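Local coordinates for putative glyoxalase superfamily protein (Ralstonia eutropha, PDB 3IUZ) that probably acts as an iron(II)-dependent dioxygenase that converts 2-oxoadipate to 2-hydroxyglutarate with loss of carbon dioxide, at residues N5-L10 with E44-A48; L22-V28 with M51-A55; I229-G233 with V282-F286. One frame throughout, in Å; residues are numbered along the deposited sequence.

Contact 1. Residues N5-L10 with E44-A48; sequences NIATLL and EIAQA
Leu9 and Ala48 meet carbon to carbon where two helices of the N-terminal helical region, 4-14 and 42-60, pack face to face. The axes of the two short segments pass 9.3 Å apart and cross at -51°, and the nearest pair of alpha carbons is that of Ile6 and Ala48, at 5.6 Å. The small methyl of Ala48 is consistent with this approach: it is the centre of the tight part, with Leu9 CB 3.7 Å from Ala48 CB and Leu9 CD1 close behind. Ile6 CG2 and Leu10 CD2 touch the same methyl, so three side chains of 5-10 converge on it. Leu10 CD2 also lies 3.5 Å from Ala48 O. On the side toward Ile45, Leu9 CD1 reaches CG1 of that residue at 4.1 Å, whereas the Ile6 side chain passes at a slant over that of Gln47, CD1 nearest CG.

Ile197 of helix 190-200 lies on both Leu9 and Ala48, and Leu22 and Leu23 of helix 16-25 lie on Leu10; these two helices also border the apolar part.

The contact is looser and more polar at the Asn5 end, where that residue is partly exposed. Glu44 has CG anti to its carbonyl carbon and continues extended beyond CG, which carries its carboxylate across to the Asn5 side chain, which it crosses obliquely. Besides the bond from Asn5, OE1 of the buried Glu44 also accepts from Thr41 N, while Asn5 ND2 also bonds to Gly38 O, so the pair is tied to the chain just before helix 42-60. Amide and carboxylate planes stand 85° apart: Asn5 ND2 donates in its own amide plane to the syn side of Glu44 OE1, 3.0 Å away and nearly straight, but the nitrogen sits 32° out of the carboxylate plane.

Contact 2. Residues L22-V28 with M51-A55; sequences LLSLVSV and MVLFA
Met51, a selenomethionine here, extends through chi2 and then bends at chi3 (85°), which turns its CE methyl in among Leu23, Val26 and Val28. Leu22 takes the other course, with CG anti to the backbone N (chi1 -155°), and sends both methyls toward helix 42-60. Phe54 shares that first-torsion choice, and its ring reaches back toward Leu22, Leu25 and Val26.

At Met51, CE is met by three side chains: Leu23 CD2 at 4.0 Å, Val26 CB at 3.9 Å, and Val28 CG2 slightly farther and also beside SE. The Leu23 and Val28 side chains cross Met51 at about a right angle, while Val26 slides past it in the opposite direction. CE also lies against the carbonyl oxygen of Val26.

The setting is a helix end packed on the flank of another helix. Helix 16-25 stops at Leu25, and Val26 is the first residue to leave helical backbone angles, although its N still bonds to Leu22 O. The segment from 26 to 28 then runs extended, so apolar groups of the helix and of the chain that follows it cover the same face of 51-55. Backbone bonds tie Leu25 and Ser27 to Val78.

Leu22 CD2 presses close on Met51 O, 3.2 Å away, a tight approach, and reaches Ala55 CB at 3.9 Å. Its other methyl, CD1, comes to the edge of the Phe54 ring near CD2, and Leu25 CD2 meets the same edge near CE2. Val26 CG2 approaches the ring obliquely, 3.8 Å from Phe54 CE2, and the ring of Phe80 meets that of Phe54 with the planes at about 50°.

Contact 3. Residues I229-G233 with V282-F286; sequences IATEG and VRRQF
Arg284 lays the NE side of its guanidinium along the carboxylate of Glu232, the two planes only 17° apart. Two nearly straight bonds make up the side-on salt bridge: Arg284 NH2 to Glu232 OE1 at 2.8 Å, and Arg284 NE to Glu232 OE2, also at 2.8 Å. Both oxygens use their syn lone pairs, and both lie within 8° of the guanidinium plane. Bends at chi2 in each residue bring the flat groups edge to edge while the two chains cross at about a right angle.

Thr231 OG1 donates to Glu232 OE2 at 2.6 Å and takes the anti lone pair, leaving the syn side to the arginine; Trp228 O is a second acceptor competing for that hydroxyl proton. OE2 therefore accepts two bonds, which help set the rotation of the carboxylate. Val282 CG2 lies 3.4 Å above the plane of the Arg284 guanidinium on one face, toward its rim. Arg284 NH1 makes a weak bond to Arg283 O.

The contact joins the C-terminal end of helix 224-232 to strand 281-287 of the mixed sheet, within a family of the glyoxalase clan. Thr231 CG2 packs obliquely on the Phe286 ring, 3.8 Å from CZ, and Tyr216 of helix 213-222 lies on both residues.

With Glu232 buried and Arg284 only partly exposed, the paired charges would probably stabilise each other; the arginine should help keep the carboxylate ionised, and the two-point grip helps set its orientation relative to the strand.

From the N terminus, helix 4-14 supplies 5-10, and helix 16-25 with the loop after it supplies 22-28; both then pack on helix 42-60, through 44-48 and 51-55. Contact 1 closes a loop of 33 residues and contact 2 one of 22, and the two cross, because their segments alternate along the chain. Their centres lie 10 Å apart, and they merge into one helical cluster where Leu10 CD2 meets Val52 CG2 at 3.4 Å. Contact 3 follows in series, closing 48 residues between helix 224-232 and strand 281-287. It lies across the chain's centre from contact 1, with about 19 Å between their nearest atoms.

Contact 1. Residues N5-L10 with E44-A48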
loop_
_atom_site.group_PDB
_atom_site.type_symbol
_atom_site.label_atom_id
_atom_site.label_comp_id
_atom_site.label_asym_id
_atom_site.label_seq_id
_atom_site.Cartn_x
_atom_site.Cartn_y
_atom_site.Cartn_z
ATOM N N ASN A 5 18.572 13.040 4.582
ATOM C CA ASN A 5 18.705 11.625 4.226
ATOM C C ASN A 5 17.475 11.131 3.457
ATOM O O ASN A 5 17.629 10.522 2.414
ATOM C CB ASN A 5 18.984 10.740 5.418
ATOM C CG ASN A 5 20.467 10.634 5.703
ATOM O OD1 ASN A 5 21.281 11.352 5.102
ATOM N ND2 ASN A 5 20.826 9.749 6.612
ATOM N N ILE A 6 16.287 11.442 3.959
ATOM C CA ILE A 6 15.046 11.017 3.285
ATOM C C ILE A 6 14.959 11.694 1.900
ATOM O O ILE A 6 14.607 11.072 0.896
ATOM C CB ILE A 6 13.797 11.273 4.137
ATOM C CG1 ILE A 6 13.730 10.219 5.266
ATOM C CG2 ILE A 6 12.520 11.175 3.270
ATOM C CD1 ILE A 6 12.921 10.617 6.478
ATOM N N ALA A 7 15.345 12.952 1.832
ATOM C CA ALA A 7 15.277 13.671 0.574
ATOM C C ALA A 7 16.189 12.989 -0.467
ATOM O O ALA A 7 15.831 12.858 -1.643
ATOM C CB ALA A 7 15.642 15.163 0.780
ATOM N N THR A 8 17.381 12.611 -0.060
ATOM C CA THR A 8 18.335 11.934 -0.967
ATOM C C THR A 8 17.805 10.580 -1.432
ATOM O O THR A 8 17.834 10.263 -2.627
ATOM C CB THR A 8 19.678 11.728 -0.297
ATOM O OG1 THR A 8 20.147 12.995 0.149
ATOM C CG2 THR A 8 20.762 11.103 -1.289
ATOM N N LEU A 9 17.266 9.801 -0.497
ATOM C CA LEU A 9 16.656 8.523 -0.839
ATOM C C LEU A 9 15.507 8.700 -1.856
ATOM O O LEU A 9 15.385 7.910 -2.796
ATOM C CB LEU A 9 16.136 7.821 0.438
ATOM C CG LEU A 9 17.190 7.410 1.462
ATOM C CD1 LEU A 9 16.517 6.993 2.800
ATOM C CD2 LEU A 9 18.088 6.250 0.860
ATOM N N LEU A 10 14.670 9.705 -1.642
ATOM C CA LEU A 10 13.561 10.039 -2.551
ATOM C C LEU A 10 14.063 10.459 -3.932
ATOM O O LEU A 10 13.635 9.936 -4.980
ATOM C CB LEU A 10 12.686 11.180 -1.959
ATOM C CG LEU A 10 11.770 10.791 -0.785
ATOM C CD1 LEU A 10 10.752 11.884 -0.430
ATOM C CD2 LEU A 10 11.044 9.532 -1.082
ATOM N N GLU A 44 14.639 5.642 8.439
ATOM C CA GLU A 44 14.692 6.535 7.293
ATOM C C GLU A 44 14.324 5.818 5.972
ATOM O O GLU A 44 13.587 6.374 5.134
ATOM C CB GLU A 44 16.078 7.139 7.162
ATOM C CG GLU A 44 16.449 8.091 8.318
ATOM C CD GLU A 44 17.899 8.520 8.347
ATOM O OE1 GLU A 44 18.754 7.916 7.645
ATOM O OE2 GLU A 44 18.189 9.486 9.086
ATOM N N ILE A 45 14.860 4.613 5.782
ATOM C CA ILE A 45 14.605 3.885 4.571
ATOM C C ILE A 45 13.127 3.519 4.490
ATOM O O ILE A 45 12.495 3.627 3.410
ATOM C CB ILE A 45 15.524 2.643 4.446
ATOM C CG1 ILE A 45 16.947 3.111 4.149
ATOM C CG2 ILE A 45 15.038 1.659 3.361
ATOM C CD1 ILE A 45 18.060 2.034 4.536
ATOM N N ALA A 46 12.575 3.065 5.615
ATOM C CA ALA A 46 11.174 2.656 5.636
ATOM C C ALA A 46 10.250 3.827 5.310
ATOM O O ALA A 46 9.286 3.680 4.534
ATOM C CB ALA A 46 10.803 2.036 6.979
ATOM N N GLN A 47 10.537 4.976 5.903
ATOM C CA GLN A 47 9.779 6.199 5.664
ATOM C C GLN A 47 9.911 6.652 4.190
ATOM O O GLN A 47 8.867 6.937 3.540
ATOM C CB GLN A 47 10.217 7.292 6.624
ATOM C CG GLN A 47 9.597 8.661 6.392
ATOM C CD GLN A 47 8.148 8.693 6.634
ATOM O OE1 GLN A 47 7.596 7.860 7.356
ATOM N NE2 GLN A 47 7.487 9.693 6.035
ATOM N N ALA A 48 11.138 6.612 3.647
ATOM C CA ALA A 48 11.350 6.995 2.225
ATOM C C ALA A 48 10.655 6.036 1.302
ATOM O O ALA A 48 9.960 6.515 0.365
ATOM C CB ALA A 48 12.777 7.142 1.853
#

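Contact 2. Residues L22-V28 with M51-A55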
loop_
_atom_site.group_PDB
_atom_site.type_symbol
_atom_site.label_atom_id
_atom_site.label_comp_id
_atom_site.label_asym_id
_atom_site.label_seq_id
_atom_site.Cartn_x
_atom_site.Cartn_y
_atom_site.Cartn_z
ATOM N N LEU A 22 6.845 16.186 -3.197
ATOM C CA LEU A 22 6.521 15.217 -2.178
ATOM C C LEU A 22 6.952 15.709 -0.766
ATOM O O LEU A 22 6.207 15.538 0.212
ATOM C CB LEU A 22 7.143 13.859 -2.538
ATOM C CG LEU A 22 6.419 12.660 -1.931
ATOM C CD1 LEU A 22 4.935 12.641 -2.312
ATOM C CD2 LEU A 22 7.131 11.378 -2.339
ATOM N N LEU A 23 8.125 16.343 -0.673
ATOM C CA LEU A 23 8.631 16.776 0.628
ATOM C C LEU A 23 7.827 17.979 1.112
ATOM O O LEU A 23 7.669 18.187 2.303
ATOM C CB LEU A 23 10.136 17.091 0.608
ATOM C CG LEU A 23 11.129 15.919 0.474
ATOM C CD1 LEU A 23 12.533 16.424 0.196
ATOM C CD2 LEU A 23 11.145 15.019 1.705
ATOM N N SER A 24 7.295 18.793 0.207
ATOM C CA SER A 24 6.478 19.882 0.693
ATOM C C SER A 24 5.080 19.390 1.081
ATOM O O SER A 24 4.427 20.023 1.874
ATOM C CB SER A 24 6.392 21.000 -0.327
ATOM O OG SER A 24 5.492 20.618 -1.331
ATOM N N LEU A 25 4.656 18.241 0.572
ATOM C CA LEU A 25 3.285 17.751 0.789
ATOM C C LEU A 25 3.164 16.837 2.035
ATOM O O LEU A 25 2.272 17.029 2.854
ATOM C CB LEU A 25 2.818 16.960 -0.430
ATOM C CG LEU A 25 1.460 16.291 -0.353
ATOM C CD1 LEU A 25 0.337 17.331 -0.221
ATOM C CD2 LEU A 25 1.303 15.330 -1.591
ATOM N N VAL A 26 4.048 15.846 2.126
ATOM C CA VAL A 26 3.924 14.748 3.073
ATOM C C VAL A 26 4.850 14.960 4.274
ATOM O O VAL A 26 6.079 15.044 4.105
ATOM C CB VAL A 26 4.275 13.428 2.431
ATOM C CG1 VAL A 26 4.098 12.259 3.439
ATOM C CG2 VAL A 26 3.396 13.207 1.192
ATOM N N SER A 27 4.272 15.049 5.474
ATOM C CA SER A 27 5.086 15.227 6.682
ATOM C C SER A 27 5.986 14.067 6.912
ATOM O O SER A 27 5.600 12.895 6.728
ATOM C CB SER A 27 4.239 15.383 7.926
ATOM O OG SER A 27 3.514 16.574 7.830
ATOM N N VAL A 28 7.205 14.384 7.341
ATOM C CA VAL A 28 8.116 13.370 7.801
ATOM C C VAL A 28 8.009 13.375 9.302
ATOM O O VAL A 28 8.179 14.401 9.957
ATOM C CB VAL A 28 9.590 13.660 7.338
ATOM C CG1 VAL A 28 10.556 12.696 7.993
ATOM C CG2 VAL A 28 9.701 13.582 5.857
HETATM N N MSE A 51 6.999 6.886 1.191
HETATM C CA MSE A 51 6.726 8.078 0.476
HETATM C C MSE A 51 6.764 7.831 -1.053
HETATM O O MSE A 51 6.004 8.460 -1.794
HETATM C CB MSE A 51 7.708 9.179 0.925
HETATM C CG MSE A 51 7.455 9.686 2.416
HETATM SE SE MSE A 51 8.796 10.872 2.971
HETATM C CE MSE A 51 8.115 12.547 2.267
ATOM N N VAL A 52 7.688 6.969 -1.512
ATOM C CA VAL A 52 7.798 6.645 -2.916
ATOM C C VAL A 52 6.544 5.908 -3.317
ATOM O O VAL A 52 5.949 6.214 -4.376
ATOM C CB VAL A 52 9.083 5.860 -3.232
ATOM C CG1 VAL A 52 9.064 5.367 -4.686
ATOM C CG2 VAL A 52 10.309 6.736 -2.901
ATOM N N LEU A 53 6.069 5.018 -2.433
ATOM C CA LEU A 53 4.895 4.217 -2.723
ATOM C C LEU A 53 3.622 5.098 -2.746
ATOM O O LEU A 53 2.744 4.925 -3.580
ATOM C CB LEU A 53 4.757 3.036 -1.727
ATOM C CG LEU A 53 5.798 1.909 -1.883
ATOM C CD1 LEU A 53 5.648 0.869 -0.733
ATOM C CD2 LEU A 53 5.687 1.249 -3.285
ATOM N N PHE A 54 3.549 6.030 -1.820
ATOM C CA PHE A 54 2.525 7.057 -1.782
ATOM C C PHE A 54 2.497 7.876 -3.087
ATOM O O PHE A 54 1.444 8.036 -3.702
ATOM C CB PHE A 54 2.717 7.961 -0.559
ATOM C CG PHE A 54 1.622 8.994 -0.389
ATOM C CD1 PHE A 54 0.408 8.641 0.167
ATOM C CD2 PHE A 54 1.793 10.302 -0.820
ATOM C CE1 PHE A 54 -0.632 9.586 0.319
ATOM C CE2 PHE A 54 0.740 11.248 -0.724
ATOM C CZ PHE A 54 -0.473 10.893 -0.100
ATOM N N ALA A 55 3.647 8.333 -3.550
ATOM C CA ALA A 55 3.706 9.031 -4.816
ATOM C C ALA A 55 3.171 8.183 -5.970
ATOM O O ALA A 55 2.528 8.715 -6.897
ATOM C CB ALA A 55 5.103 9.506 -5.091
#

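Contact 3. Residues I229-G233 with V282-F286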
loop_
_atom_site.group_PDB
_atom_site.type_symbol
_atom_site.label_atom_id
_atom_site.label_comp_id
_atom_site.label_asym_id
_atom_site.label_seq_id
_atom_site.Cartn_x
_atom_site.Cartn_y
_atom_site.Cartn_z
ATOM N N ILE A 229 -8.143 -8.066 -7.008
ATOM C CA ILE A 229 -6.802 -8.645 -6.947
ATOM C C ILE A 229 -6.368 -9.178 -8.302
ATOM O O ILE A 229 -5.237 -9.000 -8.718
ATOM C CB ILE A 229 -6.679 -9.728 -5.856
ATOM C CG1 ILE A 229 -6.998 -9.123 -4.480
ATOM C CG2 ILE A 229 -5.258 -10.320 -5.911
ATOM C CD1 ILE A 229 -7.091 -10.126 -3.319
ATOM N N ALA A 230 -7.298 -9.788 -9.031
ATOM C CA ALA A 230 -6.976 -10.278 -10.346
ATOM C C ALA A 230 -6.449 -9.210 -11.290
ATOM O O ALA A 230 -5.604 -9.492 -12.146
ATOM C CB ALA A 230 -8.192 -11.028 -10.956
ATOM N N THR A 231 -6.923 -7.974 -11.147
ATOM C CA THR A 231 -6.509 -6.928 -12.068
ATOM C C THR A 231 -5.348 -6.128 -11.492
ATOM O O THR A 231 -4.474 -5.702 -12.247
ATOM C CB THR A 231 -7.686 -5.966 -12.489
ATOM O OG1 THR A 231 -7.949 -5.017 -11.440
ATOM C CG2 THR A 231 -8.955 -6.733 -12.833
ATOM N N GLU A 232 -5.348 -5.912 -10.181
ATOM C CA GLU A 232 -4.342 -5.023 -9.540
ATOM C C GLU A 232 -3.205 -5.740 -8.784
ATOM O O GLU A 232 -2.196 -5.126 -8.437
ATOM C CB GLU A 232 -5.025 -4.076 -8.520
ATOM C CG GLU A 232 -6.201 -3.304 -9.073
ATOM C CD GLU A 232 -5.840 -2.575 -10.338
ATOM O OE1 GLU A 232 -5.062 -1.594 -10.217
ATOM O OE2 GLU A 232 -6.312 -3.018 -11.417
ATOM N N GLY A 233 -3.365 -7.031 -8.526
ATOM C CA GLY A 233 -2.353 -7.810 -7.806
ATOM C C GLY A 233 -2.053 -7.241 -6.426
ATOM O O GLY A 233 -2.987 -6.936 -5.657
ATOM N N VAL A 282 -9.977 2.439 -13.627
ATOM C CA VAL A 282 -8.731 2.284 -14.388
ATOM C C VAL A 282 -8.969 1.375 -15.563
ATOM O O VAL A 282 -9.854 0.547 -15.535
ATOM C CB VAL A 282 -7.564 1.713 -13.497
ATOM C CG1 VAL A 282 -7.155 2.710 -12.456
ATOM C CG2 VAL A 282 -7.981 0.401 -12.809
ATOM N N ARG A 283 -8.146 1.519 -16.584
ATOM C CA ARG A 283 -8.275 0.731 -17.792
ATOM C C ARG A 283 -7.267 -0.427 -17.680
ATOM O O ARG A 283 -6.087 -0.217 -17.378
ATOM C CB ARG A 283 -7.983 1.638 -18.980
ATOM C CG ARG A 283 -8.283 1.092 -20.307
ATOM C CD ARG A 283 -9.680 1.367 -20.741
ATOM N NE ARG A 283 -9.905 0.883 -22.099
ATOM C CZ ARG A 283 -11.077 0.466 -22.579
ATOM N NH1 ARG A 283 -12.180 0.445 -21.820
ATOM N NH2 ARG A 283 -11.145 0.046 -23.837
ATOM N N ARG A 284 -7.746 -1.636 -17.904
ATOM C CA ARG A 284 -6.953 -2.834 -17.746
ATOM C C ARG A 284 -7.159 -3.773 -18.908
ATOM O O ARG A 284 -8.231 -3.797 -19.553
ATOM C CB ARG A 284 -7.326 -3.560 -16.442
ATOM C CG ARG A 284 -7.008 -2.791 -15.169
ATOM C CD ARG A 284 -5.477 -2.663 -14.917
ATOM N NE ARG A 284 -5.206 -1.890 -13.705
ATOM C CZ ARG A 284 -4.675 -0.679 -13.669
ATOM N NH1 ARG A 284 -4.326 -0.075 -14.783
ATOM N NH2 ARG A 284 -4.484 -0.053 -12.522
ATOM N N GLN A 285 -6.125 -4.577 -19.153
ATOM C CA GLN A 285 -6.162 -5.568 -20.203
ATOM C C GLN A 285 -6.575 -6.940 -19.689
ATOM O O GLN A 285 -6.299 -7.324 -18.569
ATOM C CB GLN A 285 -4.797 -5.667 -20.871
ATOM C CG GLN A 285 -4.413 -4.404 -21.608
ATOM C CD GLN A 285 -3.018 -4.455 -22.159
ATOM O OE1 GLN A 285 -2.086 -4.938 -21.514
ATOM N NE2 GLN A 285 -2.861 -3.939 -23.355
ATOM N N PHE A 286 -7.230 -7.679 -20.551
ATOM C CA PHE A 286 -7.652 -9.032 -20.318
ATOM C C PHE A 286 -7.499 -9.881 -21.583
ATOM O O PHE A 286 -7.462 -9.364 -22.686
ATOM C CB PHE A 286 -9.120 -9.090 -19.941
ATOM C CG PHE A 286 -9.457 -8.332 -18.722
ATOM C CD1 PHE A 286 -9.698 -6.969 -18.785
ATOM C CD2 PHE A 286 -9.567 -8.976 -17.485
ATOM C CE1 PHE A 286 -10.053 -6.257 -17.632
ATOM C CE2 PHE A 286 -9.907 -8.276 -16.358
ATOM C CZ PHE A 286 -10.158 -6.897 -16.432
#